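Local coordinates for protein putative tRNA (Adenine(37)-N6)-methyltransferase (Pseudomonas aeruginosa, PDB 7BU1) that probably methylates the N6-threonylcarbamoyladenosine at position 37 of tRNA, using S-adenosylmethionine as methyl donor, at residues L67-L72 / G130-D135. Sequence-based numbering, arbitrary orientation.
With SAM (S-adenosylmethionine), chain D.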
loop_
_atom_site.group_PDB
_atom_site.type_symbol
_atom_site.label_atom_id
_atom_site.label_comp_id
_atom_site.label_asym_id
_atom_site.label_seq_id
_atom_site.Cartn_x
_atom_site.Cartn_y
_atom_site.Cartn_z
ATOM N N LEU B 67 -0.832 -2.078 -13.024
ATOM C CA LEU B 67 -0.686 -1.034 -14.025
ATOM C C LEU B 67 -2.062 -0.519 -14.438
ATOM O O LEU B 67 -2.961 -1.311 -14.747
ATOM C CB LEU B 67 0.047 -1.565 -15.253
ATOM C CG LEU B 67 1.524 -1.882 -15.099
ATOM C CD1 LEU B 67 2.079 -2.312 -16.443
ATOM C CD2 LEU B 67 2.264 -0.672 -14.553
ATOM N N PHE B 68 -2.213 0.809 -14.449
ATOM C CA PHE B 68 -3.420 1.482 -14.938
ATOM C C PHE B 68 -3.408 1.464 -16.464
ATOM O O PHE B 68 -3.200 2.481 -17.127
ATOM C CB PHE B 68 -3.480 2.922 -14.448
ATOM C CG PHE B 68 -3.780 3.080 -12.985
ATOM C CD1 PHE B 68 -5.027 2.759 -12.475
ATOM C CD2 PHE B 68 -2.824 3.607 -12.127
ATOM C CE1 PHE B 68 -5.306 2.937 -11.129
ATOM C CE2 PHE B 68 -3.096 3.786 -10.787
ATOM C CZ PHE B 68 -4.341 3.448 -10.285
ATOM N N HIS B 69 -3.642 0.281 -17.030
ATOM C CA HIS B 69 -3.451 0.137 -18.468
ATOM C C HIS B 69 -4.484 0.906 -19.289
ATOM O O HIS B 69 -4.213 1.204 -20.457
ATOM C CB HIS B 69 -3.457 -1.345 -18.860
ATOM C CG HIS B 69 -4.798 -2.007 -18.744
ATOM N ND1 HIS B 69 -5.429 -2.212 -17.534
ATOM C CD2 HIS B 69 -5.623 -2.521 -19.689
ATOM C CE1 HIS B 69 -6.587 -2.815 -17.740
ATOM N NE2 HIS B 69 -6.727 -3.017 -19.039
ATOM N N GLN B 70 -5.639 1.259 -18.716
ATOM C CA GLN B 70 -6.669 2.016 -19.426
ATOM C C GLN B 70 -6.753 3.464 -18.954
ATOM O O GLN B 70 -7.810 4.091 -19.055
ATOM C CB GLN B 70 -8.043 1.359 -19.298
ATOM C CG GLN B 70 -8.053 -0.114 -19.587
ATOM C CD GLN B 70 -8.605 -0.436 -20.946
ATOM O OE1 GLN B 70 -8.418 0.318 -21.901
ATOM N NE2 GLN B 70 -9.289 -1.569 -21.049
ATOM N N ALA B 71 -5.653 4.015 -18.455
ATOM C CA ALA B 71 -5.609 5.402 -18.011
ATOM C C ALA B 71 -4.807 6.165 -19.057
ATOM O O ALA B 71 -3.643 6.511 -18.856
ATOM C CB ALA B 71 -4.992 5.523 -16.621
ATOM N N LEU B 72 -5.448 6.415 -20.195
ATOM C CA LEU B 72 -4.818 7.094 -21.312
ATOM C C LEU B 72 -5.638 8.309 -21.735
ATOM O O LEU B 72 -6.760 8.497 -21.270
ATOM C CB LEU B 72 -4.642 6.136 -22.476
ATOM N N GLY B 130 -8.999 -7.084 -17.193
ATOM C CA GLY B 130 -7.762 -7.041 -17.942
ATOM C C GLY B 130 -6.651 -6.253 -17.290
ATOM O O GLY B 130 -5.712 -5.841 -17.981
ATOM N N THR B 131 -6.695 -6.064 -15.977
ATOM C CA THR B 131 -5.665 -5.257 -15.335
ATOM C C THR B 131 -4.393 -6.078 -15.143
ATOM O O THR B 131 -4.437 -7.150 -14.529
ATOM C CB THR B 131 -6.159 -4.743 -13.985
ATOM O OG1 THR B 131 -7.278 -3.867 -14.182
ATOM C CG2 THR B 131 -5.058 -4.000 -13.261
ATOM N N PRO B 132 -3.244 -5.602 -15.625
ATOM C CA PRO B 132 -1.987 -6.325 -15.394
ATOM C C PRO B 132 -1.496 -6.080 -13.973
ATOM O O PRO B 132 -1.408 -4.934 -13.528
ATOM C CB PRO B 132 -1.024 -5.723 -16.432
ATOM C CG PRO B 132 -1.890 -4.914 -17.383
ATOM C CD PRO B 132 -3.085 -4.490 -16.578
ATOM N N VAL B 133 -1.203 -7.162 -13.252
ATOM C CA VAL B 133 -0.763 -7.085 -11.860
ATOM C C VAL B 133 0.740 -7.344 -11.771
ATOM O O VAL B 133 1.241 -8.357 -12.276
ATOM C CB VAL B 133 -1.557 -8.057 -10.972
ATOM C CG1 VAL B 133 -1.051 -7.993 -9.543
ATOM C CG2 VAL B 133 -3.027 -7.691 -11.013
ATOM N N LEU B 134 1.452 -6.445 -11.097
ATOM C CA LEU B 134 2.895 -6.554 -10.956
ATOM C C LEU B 134 3.325 -7.304 -9.703
ATOM O O LEU B 134 4.443 -7.834 -9.678
ATOM C CB LEU B 134 3.537 -5.164 -10.930
ATOM C CG LEU B 134 3.149 -4.211 -12.055
ATOM C CD1 LEU B 134 3.799 -2.853 -11.838
ATOM C CD2 LEU B 134 3.518 -4.795 -13.413
ATOM N N ASP B 135 2.487 -7.352 -8.666
ATOM C CA ASP B 135 2.916 -7.881 -7.379
ATOM C C ASP B 135 1.701 -8.213 -6.517
ATOM O O ASP B 135 0.637 -7.601 -6.649
ATOM C CB ASP B 135 3.816 -6.873 -6.657
ATOM C CG ASP B 135 4.558 -7.478 -5.472
ATOM O OD1 ASP B 135 4.303 -8.646 -5.115
ATOM O OD2 ASP B 135 5.394 -6.772 -4.879
HETATM N N SAM D . -7.137 1.880 -5.121
HETATM C CA SAM D . -6.350 2.153 -6.340
HETATM C C SAM D . -5.156 3.056 -6.008
HETATM O O SAM D . -4.145 2.940 -6.726
HETATM O OXT SAM D . -5.263 3.828 -5.035
HETATM C CB SAM D . -7.209 2.803 -7.440
HETATM C CG SAM D . -7.718 4.180 -6.994
HETATM S SD SAM D . -8.625 4.986 -8.364
HETATM C CE SAM D . -9.060 6.639 -7.865
HETATM C "C5'" SAM D . -10.192 4.118 -8.700
HETATM C "C4'" SAM D . -10.316 3.919 -10.198
HETATM O "O4'" SAM D . -9.299 3.006 -10.608
HETATM C "C3'" SAM D . -11.497 3.058 -10.479
HETATM O "O3'" SAM D . -12.715 3.783 -10.400
HETATM C "C2'" SAM D . -11.219 2.600 -11.885
HETATM O "O2'" SAM D . -11.876 3.431 -12.839
HETATM C "C1'" SAM D . -9.708 2.846 -11.974
HETATM N N9 SAM D . -9.028 1.719 -12.612
HETATM C C8 SAM D . -9.084 0.468 -12.172
HETATM N N7 SAM D . -8.368 -0.281 -13.003
HETATM C C5 SAM D . -7.868 0.512 -13.950
HETATM C C6 SAM D . -7.083 0.250 -14.995
HETATM N N6 SAM D . -6.707 -1.023 -15.160
HETATM N N1 SAM D . -6.694 1.216 -15.835
HETATM C C2 SAM D . -7.121 2.526 -15.605
HETATM N N3 SAM D . -7.938 2.766 -14.497
HETATM C C4 SAM D . -8.283 1.754 -13.703
#
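Leu-67, the last residue of strand 61-67, is tied to Pro-132 by a nearly straight backbone hydrogen bond, Leu-67 N to Pro-132 O at 3.0 Å. Beside this bond lies the tight apolar part of the contact. The Leu-67 and Leu-134 side chains cross at about a right angle, CD2 of Leu-67 lying 3.8 Å from CD1 of Leu-134, and the second subunit closes over them with His-9 on Leu-67 and Ile-105 on Leu-134. Past Leu-67 the chain leaves the sheet through an inverse gamma turn centred on Phe-68, and the contact becomes more polar and more open to solvent, with His-69 partly exposed and Gln-70 exposed. His-69, with CG set between its backbone N and carbonyl carbon (chi1 70°), points toward Gly-130, Thr-131 and Pro-132. ND1 of His-69 approaches CD of Pro-132 to 3.4 Å, while Gly-130 O sits over one ring face and CG of Gln-70 over the opposite face, both offset toward the rim. The adenine of S-adenosylmethionine bridges the two segments on this side. Its N6 donates to Thr-131 OG1 (3.1 Å), a hydroxyl also hydrogen-bonded to Leu-128 O, and its N1 accepts from Gln-70 N (3.1 Å), consistent with recognition of adenine. The antiparallel pair 61-67 and 132-138 of the TrmO N-terminal beta-barrel thus adjoins a turn and Thr-131, which form part of the adenine-binding site.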